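Local coordinates for cellulosome protein dockerin type I (Clostridium thermocellum, PDB 2WZ8) that probably binds plant cell-wall carbohydrate as a family 35 carbohydrate-binding module of a cellulosomal protein and carries a bound calcium ion, at residues N18-G21 against V25-R28; N30-G35 against N140-A145; Y87-I90 against P96-G99. All blocks are in the same frame, centred on the assembly; numbering follows the deposited sequence. Where two conformers were deposited one is given.

Contact 1: N18-G21 against V25-R28; sequences NTLG and VRQR
Leu20 and Arg26 face each other at the edge of the beta-sandwich module, where the outermost strand 19-20 of the five-stranded antiparallel sheet meets a small two-stranded sheet, 25-28 with 36-39. The two side chains pass each other at a slant. Leu20 splits its contact between its methyl branches. Leu20 CD1 lies over one face of the Arg26 guanidinium, 3.5 Å above its plane and displaced toward the rim, whereas CD2 of the same leucine turns to the backbone of the other strand and comes within 3.6 Å of Arg26 N. Arg26 runs extended from CG to NE (chi2 172°, chi3 176°), which carries the guanidinium to Leu20 and Asn18 although its CB does not point at them. Arg26 CG packs 3.9 Å from Leu20 CD2, giving the leucine aliphatic as well as guanidinium surface to rest on. With Leu20 over a face, polar atoms take the guanidinium edge. NE and NH2 are hydrogen-bonded to the carbonyls of Glu14 and Asp15, which fixes the rotation of the group, and Asn18 in turn is tied by its ND2 to Ala13 O. Between the segments themselves the polar link is indirect. Asn18 O lies near the guanidinium plane, 3.6 Å from Arg26 NH2, and a water in that plane bridges the two, donating to Asn18 O at 2.5 Å and accepting from Arg26 NH2 at 2.7 Å.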
ATOM      1  N   ASN A  18       7.382   8.475   5.276  1.00 12.19           N
ATOM      2  CA  ASN A  18       7.428   7.527   4.167  1.00 11.39           C
ATOM      3  C   ASN A  18       8.208   8.089   2.996  1.00 12.48           C
ATOM      4  O   ASN A  18       8.385   9.299   2.888  1.00 14.50           O
ATOM      5  CB  ASN A  18       6.003   7.114   3.738  1.00 11.30           C
ATOM      6  CG  ASN A  18       5.259   6.365   4.816  1.00 10.36           C
ATOM      7  OD1 ASN A  18       5.868   5.769   5.727  1.00 12.44           O
ATOM      8  ND2 ASN A  18       3.930   6.292   4.673  1.00 11.36           N
ATOM      9  N   THR A  19       8.661   7.207   2.111  1.00 11.92           N
ATOM     10  CA  THR A  19       9.337   7.589   0.876  1.00 13.28           C
ATOM     11  C   THR A  19       8.433   7.349  -0.315  1.00 11.85           C
ATOM     12  O   THR A  19       7.893   6.259  -0.483  1.00 12.62           O
ATOM     13  CB  THR A  19      10.641   6.796   0.647  1.00 14.04           C
ATOM     14  OG1 THR A  19      11.457   6.866   1.811  1.00 18.21           O
ATOM     15  CG2 THR A  19      11.407   7.339  -0.531  1.00 15.47           C
ATOM     16  N   LEU A  20       8.266   8.375  -1.140  1.00 12.44           N
ATOM     17  CA  LEU A  20       7.519   8.278  -2.372  1.00 13.76           C
ATOM     18  C   LEU A  20       8.525   8.463  -3.485  1.00 13.95           C
ATOM     19  O   LEU A  20       9.262   9.451  -3.525  1.00 17.71           O
ATOM     20  CB  LEU A  20       6.410   9.328  -2.415  1.00 14.46           C
ATOM     21  CG  LEU A  20       5.090   8.952  -1.695  1.00 16.21           C
ATOM     22  CD1 LEU A  20       5.270   8.811  -0.203  1.00 19.00           C
ATOM     23  CD2 LEU A  20       3.986   9.992  -1.986  1.00 16.51           C
ATOM     24  N   GLY A  21       8.580   7.489  -4.358  1.00 12.73           N
ATOM     25  CA  GLY A  21       9.443   7.549  -5.548  1.00 13.29           C
ATOM     26  C   GLY A  21       8.715   8.000  -6.784  1.00 13.12           C
ATOM     27  O   GLY A  21       7.516   7.723  -6.981  1.00 13.66           O
ATOM     28  N   VAL A  25       2.399  10.170  -5.467  1.00 11.70           N
ATOM     29  CA  VAL A  25       2.099  11.458  -4.886  0.50 11.38           C
ATOM     30  C   VAL A  25       1.024  11.393  -3.793  1.00 11.33           C
ATOM     31  O   VAL A  25       0.060  10.645  -3.889  1.00 12.00           O
ATOM     32  CB  VAL A  25       1.707  12.447  -6.031  0.50 11.82           C
ATOM     33  CG1 VAL A  25       0.406  11.952  -6.774  0.50  7.11           C
ATOM     34  CG2 VAL A  25       1.684  13.901  -5.530  0.50 11.65           C
ATOM     35  N   ARG A  26       1.207  12.199  -2.755  1.00 11.77           N
ATOM     36  CA  ARG A  26       0.166  12.434  -1.736  1.00 12.49           C
ATOM     37  C   ARG A  26      -0.887  13.338  -2.298  1.00 12.96           C
ATOM     38  O   ARG A  26      -0.572  14.368  -2.873  1.00 14.63           O
ATOM     39  CB  ARG A  26       0.754  13.126  -0.501  1.00 13.35           C
ATOM     40  CG  ARG A  26       1.784  12.321   0.256  1.00 14.84           C
ATOM     41  CD  ARG A  26       2.472  13.148   1.365  1.00 16.47           C
ATOM     42  NE  ARG A  26       3.382  12.333   2.141  1.00 18.29           N
ATOM     43  CZ  ARG A  26       4.642  12.072   1.815  1.00 17.84           C
ATOM     44  NH1 ARG A  26       5.175  12.584   0.725  1.00 20.96           N
ATOM     45  NH2 ARG A  26       5.361  11.289   2.594  1.00 19.98           N
ATOM     46  N   GLN A  27      -2.143  12.939  -2.118  1.00 11.88           N
ATOM     47  CA  GLN A  27      -3.277  13.730  -2.584  0.50 13.24           C
ATOM     48  C   GLN A  27      -4.377  13.743  -1.532  1.00 13.28           C
ATOM     49  O   GLN A  27      -4.520  12.809  -0.739  1.00 13.49           O
ATOM     50  CB  GLN A  27      -3.771  13.262  -3.963  0.50 13.66           C
ATOM     51  CG  GLN A  27      -2.821  13.661  -5.071  0.50 14.44           C
ATOM     52  CD  GLN A  27      -3.240  13.289  -6.480  0.50 12.86           C
ATOM     53  OE1 GLN A  27      -4.156  12.475  -6.724  0.50 13.38           O
ATOM     54  NE2 GLN A  27      -2.513  13.851  -7.436  0.50 13.18           N
ATOM     55  N   ARG A  28      -5.111  14.845  -1.496  1.00 15.26           N
ATOM     56  CA  ARG A  28      -6.204  15.030  -0.520  1.00 15.45           C
ATOM     57  C   ARG A  28      -7.492  14.361  -0.985  1.00 14.93           C
ATOM     58  O   ARG A  28      -7.855  14.385  -2.151  1.00 17.05           O
ATOM     59  CB  ARG A  28      -6.464  16.525  -0.215  1.00 17.12           C
ATOM     60  CG  ARG A  28      -5.282  17.257   0.402  1.00 18.98           C
TER
HETATM   61  O   HOH W   1       7.899  11.514   1.760  1.00 26.70           O

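Contact 2: N30-G35 against N140-A145. With CA (calcium ion), chain B.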
ATOM      1  N   ASN A  30     -11.240  13.954   1.318  1.00 17.75           N
ATOM      2  CA  ASN A  30     -11.921  13.978   2.622  1.00 19.76           C
ATOM      3  C   ASN A  30     -12.509  12.657   3.033  1.00 17.77           C
ATOM      4  O   ASN A  30     -12.775  12.468   4.224  1.00 20.20           O
ATOM      5  CB  ASN A  30     -13.013  15.032   2.677  1.00 21.89           C
ATOM      6  CG  ASN A  30     -12.478  16.420   2.465  1.00 28.91           C
ATOM      7  OD1 ASN A  30     -12.997  17.164   1.624  1.00 38.30           O
ATOM      8  ND2 ASN A  30     -11.412  16.786   3.208  1.00 34.71           N
ATOM      9  N   ALA A  31     -12.666  11.750   2.069  1.00 15.07           N
ATOM     10  CA  ALA A  31     -13.226  10.415   2.328  1.00 14.69           C
ATOM     11  C   ALA A  31     -12.163   9.448   2.853  1.00 12.69           C
ATOM     12  O   ALA A  31     -12.501   8.400   3.386  1.00 13.25           O
ATOM     13  CB  ALA A  31     -13.822   9.808   1.068  1.00 15.46           C
ATOM     14  N   ALA A  32     -10.887   9.820   2.750  1.00 12.63           N
ATOM     15  CA  ALA A  32      -9.755   8.977   3.197  1.00 12.43           C
ATOM     16  C   ALA A  32      -9.381   9.213   4.638  1.00 12.62           C
ATOM     17  O   ALA A  32      -9.543  10.314   5.178  1.00 13.70           O
ATOM     18  CB  ALA A  32      -8.522   9.218   2.274  1.00 12.06           C
ATOM     19  N   SER A  33      -8.841   8.180   5.270  1.00 11.85           N
ATOM     20  CA  SER A  33      -8.252   8.330   6.601  1.00 12.53           C
ATOM     21  C   SER A  33      -7.177   9.394   6.602  1.00 11.34           C
ATOM     22  O   SER A  33      -6.282   9.421   5.750  1.00 11.85           O
ATOM     23  CB  SER A  33      -7.709   6.993   7.095  1.00 12.65           C
ATOM     24  OG  SER A  33      -7.224   7.050   8.409  1.00 13.18           O
ATOM     25  N   GLY A  34      -7.312  10.325   7.537  1.00 13.02           N
ATOM     26  CA  GLY A  34      -6.358  11.417   7.643  1.00 13.43           C
ATOM     27  C   GLY A  34      -6.516  12.504   6.596  1.00 13.46           C
ATOM     28  O   GLY A  34      -5.753  13.493   6.568  1.00 16.56           O
ATOM     29  N   GLY A  35      -7.509  12.322   5.742  1.00 13.93           N
ATOM     30  CA  GLY A  35      -7.816  13.236   4.658  1.00 14.36           C
ATOM     31  C   GLY A  35      -6.879  13.216   3.469  1.00 14.42           C
ATOM     32  O   GLY A  35      -6.954  14.053   2.571  1.00 14.76           O
ATOM     33  N   ASN A 140      -4.875   2.924  -5.205  1.00 10.03           N
ATOM     34  CA  ASN A 140      -4.534   4.058  -4.329  1.00  9.75           C
ATOM     35  C   ASN A 140      -4.530   3.547  -2.881  1.00  9.50           C
ATOM     36  O   ASN A 140      -5.441   2.838  -2.469  1.00 10.74           O
ATOM     37  CB  ASN A 140      -5.530   5.196  -4.501  1.00  9.99           C
ATOM     38  CG  ASN A 140      -5.469   5.836  -5.853  1.00 10.66           C
ATOM     39  OD1 ASN A 140      -4.531   5.600  -6.616  1.00 11.88           O
ATOM     40  ND2 ASN A 140      -6.447   6.663  -6.150  1.00 13.27           N
ATOM     41  N   ILE A 141      -3.506   3.906  -2.126  1.00  9.21           N
ATOM     42  CA  ILE A 141      -3.327   3.409  -0.762  1.00  9.18           C
ATOM     43  C   ILE A 141      -3.595   4.520   0.232  1.00  8.32           C
ATOM     44  O   ILE A 141      -3.019   5.599   0.146  1.00  9.57           O
ATOM     45  CB  ILE A 141      -1.956   2.785  -0.534  1.00  9.38           C
ATOM     46  CG1 ILE A 141      -1.647   1.728  -1.611  1.00 12.35           C
ATOM     47  CG2 ILE A 141      -1.813   2.238   0.906  1.00 10.41           C
ATOM     48  CD1 ILE A 141      -2.424   0.517  -1.550  1.00 16.47           C
ATOM     49  N   ASP A 142      -4.520   4.247   1.146  1.00  9.20           N
ATOM     50  CA  ASP A 142      -4.923   5.201   2.199  1.00  8.93           C
ATOM     51  C   ASP A 142      -4.047   5.084   3.461  1.00  8.89           C
ATOM     52  O   ASP A 142      -3.493   6.063   3.994  1.00 10.08           O
ATOM     53  CB  ASP A 142      -6.404   4.989   2.506  1.00  9.61           C
ATOM     54  CG  ASP A 142      -6.971   5.963   3.513  1.00  9.52           C
ATOM     55  OD1 ASP A 142      -6.272   6.932   3.903  1.00 10.60           O
ATOM     56  OD2 ASP A 142      -8.169   5.795   3.841  1.00 10.96           O
ATOM     57  N   LYS A 143      -3.964   3.863   3.948  1.00  8.97           N
ATOM     58  CA  LYS A 143      -3.217   3.510   5.163  1.00  9.46           C
ATOM     59  C   LYS A 143      -3.051   1.996   5.226  1.00 10.20           C
ATOM     60  O   LYS A 143      -3.682   1.265   4.484  1.00  9.77           O
ATOM     61  CB  LYS A 143      -3.926   4.011   6.435  1.00 10.44           C
ATOM     62  CG  LYS A 143      -5.290   3.469   6.638  1.00 10.82           C
ATOM     63  CD  LYS A 143      -5.823   3.768   8.035  1.00 12.14           C
ATOM     64  CE  LYS A 143      -7.270   3.393   8.209  1.00 14.30           C
ATOM     65  NZ  LYS A 143      -7.786   3.552   9.617  1.00 19.73           N
ATOM     66  N   ILE A 144      -2.176   1.567   6.122  1.00  9.83           N
ATOM     67  CA  ILE A 144      -2.039   0.168   6.520  1.00 10.00           C
ATOM     68  C   ILE A 144      -2.097   0.039   8.035  1.00 10.40           C
ATOM     69  O   ILE A 144      -1.845   0.991   8.773  1.00 12.09           O
ATOM     70  CB  ILE A 144      -0.738  -0.473   5.955  1.00 10.91           C
ATOM     71  CG1 ILE A 144       0.515   0.066   6.633  1.00 10.43           C
ATOM     72  CG2 ILE A 144      -0.643  -0.368   4.402  1.00 11.78           C
ATOM     73  CD1 ILE A 144       1.781  -0.631   6.205  1.00 13.00           C
ATOM     74  N   ALA A 145      -2.472  -1.151   8.478  1.00 10.60           N
ATOM     75  CA  ALA A 145      -2.419  -1.517   9.873  1.00 12.30           C
ATOM     76  C   ALA A 145      -1.771  -2.856  10.027  1.00 12.67           C
ATOM     77  O   ALA A 145      -1.961  -3.728   9.185  1.00 14.09           O
ATOM     78  CB  ALA A 145      -3.828  -1.525  10.477  1.00 13.89           C
TER
HETATM   79 CA    CA B1149      -4.611   8.277   4.602  1.00 10.14          CA
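Asp142 holds its CG anti to the backbone N (chi1 -176°), and from there the carboxylate reaches across to the backbone of Ser33. The two carboxylate oxygens divide the work. Asp142 OD1 binds the calcium ion at 2.2 Å; OD2 of the same residue takes the Ser33 N-H on its syn lone pair, at 2.9 Å from Ser33 N and with an angle of 158° at the hydrogen. This second bond holds the carboxylate to the loop and should steady OD1 on the metal. Ser33 contributes its carbonyl as well: Ser33 O and Asp142 O lie 2.3 Å and 2.5 Å from the calcium. Ser33 O and Asp142 OD1 approach to 3.1 Å because both are ligands of the same ion, whose positive charge would offset their repulsion. Ala32 CB packs against the carboxylate, 3.6 Å from Asp142 OD1. Lys143 leaves its backbone with chi1 60° and then runs extended, laying Lys143 CD alongside Ser33 OG at 3.6 Å. Both Asp142 and Lys143 face Gln67 on the adjoining strand, a classic beta bulge. Glu12, Glu14 and Gln36 O complete the calcium site, which joins the 30-35 loop to the strand 140-147 and is consistent with the structural calcium site of beta-sandwich carbohydrate-binding modules.

Contact 3: Y87-I90 against P96-G99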
ATOM      1  N   TYR A  87      -3.289  -4.859  -9.648  1.00 12.60           N
ATOM      2  CA  TYR A  87      -2.167  -5.624  -9.080  1.00 13.43           C
ATOM      3  C   TYR A  87      -1.202  -4.703  -8.373  1.00 12.15           C
ATOM      4  O   TYR A  87      -0.914  -3.619  -8.818  1.00 12.05           O
ATOM      5  CB  TYR A  87      -1.448  -6.365 -10.208  1.00 14.08           C
ATOM      6  CG  TYR A  87      -0.296  -7.259  -9.780  1.00 15.81           C
ATOM      7  CD1 TYR A  87      -0.522  -8.558  -9.361  1.00 16.50           C
ATOM      8  CD2 TYR A  87       1.000  -6.803  -9.801  1.00 18.03           C
ATOM      9  CE1 TYR A  87       0.495  -9.377  -9.003  1.00 17.26           C
ATOM     10  CE2 TYR A  87       2.061  -7.641  -9.413  1.00 18.90           C
ATOM     11  CZ  TYR A  87       1.788  -8.918  -9.011  1.00 18.33           C
ATOM     12  OH  TYR A  87       2.822  -9.755  -8.647  1.00 20.85           O
ATOM     13  N   CYS A  88      -0.676  -5.189  -7.273  1.00 12.14           N
ATOM     14  CA  CYS A  88       0.440  -4.561  -6.601  1.00 12.66           C
ATOM     15  C   CYS A  88       1.493  -5.546  -6.153  1.00 12.22           C
ATOM     16  O   CYS A  88       1.159  -6.607  -5.663  1.00 13.80           O
ATOM     17  CB  CYS A  88      -0.052  -3.747  -5.401  1.00 14.63           C
ATOM     18  SG  CYS A  88       1.101  -2.556  -4.727  1.00 18.46           S
ATOM     19  N   SER A  89       2.753  -5.146  -6.300  1.00 11.94           N
ATOM     20  CA  SER A  89       3.895  -5.865  -5.743  1.00 12.26           C
ATOM     21  C   SER A  89       4.166  -5.297  -4.361  1.00 11.92           C
ATOM     22  O   SER A  89       4.194  -4.084  -4.158  1.00 12.90           O
ATOM     23  CB  SER A  89       5.163  -5.637  -6.615  1.00 12.50           C
ATOM     24  OG  SER A  89       4.996  -6.160  -7.926  1.00 15.33           O
ATOM     25  N   ILE A  90       4.421  -6.184  -3.411  1.00 12.01           N
ATOM     26  CA  ILE A  90       4.762  -5.780  -2.024  1.00 12.79           C
ATOM     27  C   ILE A  90       6.094  -6.409  -1.656  1.00 12.16           C
ATOM     28  O   ILE A  90       6.234  -7.639  -1.687  1.00 13.71           O
ATOM     29  CB  ILE A  90       3.632  -6.244  -1.064  1.00 13.81           C
ATOM     30  CG1 ILE A  90       2.283  -5.619  -1.553  1.00 17.08           C
ATOM     31  CG2 ILE A  90       3.997  -5.959   0.391  1.00 15.71           C
ATOM     32  CD1 ILE A  90       1.035  -6.130  -0.902  1.00 22.04           C
ATOM     33  N   PRO A  96      11.852 -10.231  -1.780  1.00 14.40           N
ATOM     34  CA  PRO A  96      11.220 -10.551  -3.038  1.00 14.91           C
ATOM     35  C   PRO A  96       9.766 -10.143  -3.055  1.00 13.78           C
ATOM     36  O   PRO A  96       9.113 -10.165  -2.020  1.00 15.25           O
ATOM     37  CB  PRO A  96      11.377 -12.075  -3.128  1.00 15.47           C
ATOM     38  CG  PRO A  96      11.508 -12.522  -1.774  1.00 16.01           C
ATOM     39  CD  PRO A  96      12.130 -11.442  -0.966  1.00 14.57           C
ATOM     40  N   GLU A  97       9.277  -9.677  -4.194  1.00 13.76           N
ATOM     41  CA  GLU A  97       7.862  -9.203  -4.253  1.00 15.59           C
ATOM     42  C   GLU A  97       6.884 -10.317  -4.068  1.00 14.52           C
ATOM     43  O   GLU A  97       6.997 -11.423  -4.577  1.00 15.40           O
ATOM     44  CB  GLU A  97       7.494  -8.451  -5.562  1.00 19.08           C
ATOM     45  CG  GLU A  97       7.599  -9.313  -6.795  1.00 21.41           C
ATOM     46  CD  GLU A  97       6.593  -9.139  -8.053  1.00 24.14           C
ATOM     47  OE1 GLU A  97       5.383  -8.731  -8.022  1.00 23.06           O
ATOM     48  OE2 GLU A  97       7.078  -9.524  -9.150  1.00 20.83           O
ATOM     49  N   LYS A  98       5.895  -9.986  -3.283  1.00 13.33           N
ATOM     50  CA  LYS A  98       4.684 -10.764  -3.180  1.00 16.02           C
ATOM     51  C   LYS A  98       3.591  -9.993  -3.874  1.00 14.55           C
ATOM     52  O   LYS A  98       3.271  -8.874  -3.494  1.00 14.94           O
ATOM     53  CB  LYS A  98       4.342 -10.970  -1.706  1.00 19.15           C
ATOM     54  CG  LYS A  98       3.243 -11.982  -1.410  1.00 25.48           C
ATOM     55  CD  LYS A  98       2.867 -11.951   0.069  1.00 30.16           C
ATOM     56  CE  LYS A  98       1.684 -12.889   0.425  1.00 32.98           C
ATOM     57  NZ  LYS A  98       1.712 -13.331   1.883  1.00 34.41           N
ATOM     58  N   GLY A  99       3.040 -10.582  -4.905  1.00 15.33           N
ATOM     59  CA  GLY A  99       1.972  -9.956  -5.684  1.00 14.74           C
ATOM     60  C   GLY A  99       0.632 -10.119  -4.996  1.00 15.40           C
ATOM     61  O   GLY A  99       0.321 -11.160  -4.418  1.00 18.12           O
TER
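Tyr87 and Ser89 meet Glu97 on one side of the beta hairpin formed by strands 86-92 and 98-102, the latter an outermost strand of the five-stranded sheet. The packed part is the 87-90 strand, where Ser89 is buried and Ile90, on the other face, packs against Ile116 and Ile127. Glu97, Lys98 and Gly99 make up the exposed side. From there Glu97, folded back by a chi1 of 63° and a bend at chi2, brings in its OE1, and Glu97 OE1 accepts hydrogen bonds from Tyr87 OH at 2.8 Å and Ser89 OG at 2.6 Å. The donors approach from opposite faces of the carboxylate, whose plane stands 84° from the Tyr87 ring; OE1 lies at the ring edge. Gly99, bare of a side chain, lets the phenol pass close to the strand, with Tyr87 OH 3.1 Å from Gly99 CA; the ring also makes an edge-to-face contact with Tyr101. On the Ile90 face, Lys98 runs away from the buried isoleucine to give its NZ to Asp117 O. Ile90 and Lys98 form the hydrogen-bonded antiparallel pair, Lys98 N reaching Ile90 O at 2.9 Å in an almost straight bond of 177°.

How the contacts relate
Contact 2 is the more enclosed, with Ala32 and Asp142 buried beside the metal and no exposed residue among those that touch; contact 3 pairs a largely buried strand with an exposed one, and contact 1 lies between. Contacts 1 and 3 both reach the five-stranded sheet, at its outermost strands 19-20 and 98-102, with centres about 19 Å apart. Contact 2 instead ties a loop to the four-stranded sheet and touches contact 1 where Arg28 CB packs on Gly35 O. Contact 3 is nested within the chain between the segments of contact 2, yet lies across the chain's centre from it. Chemistry follows place: a leucine methyl on a guanidinium face plus a water bridge between sheets, metal coordination at the loop, and strand pairing with hydroxyl-carboxylate bonds in the hairpin.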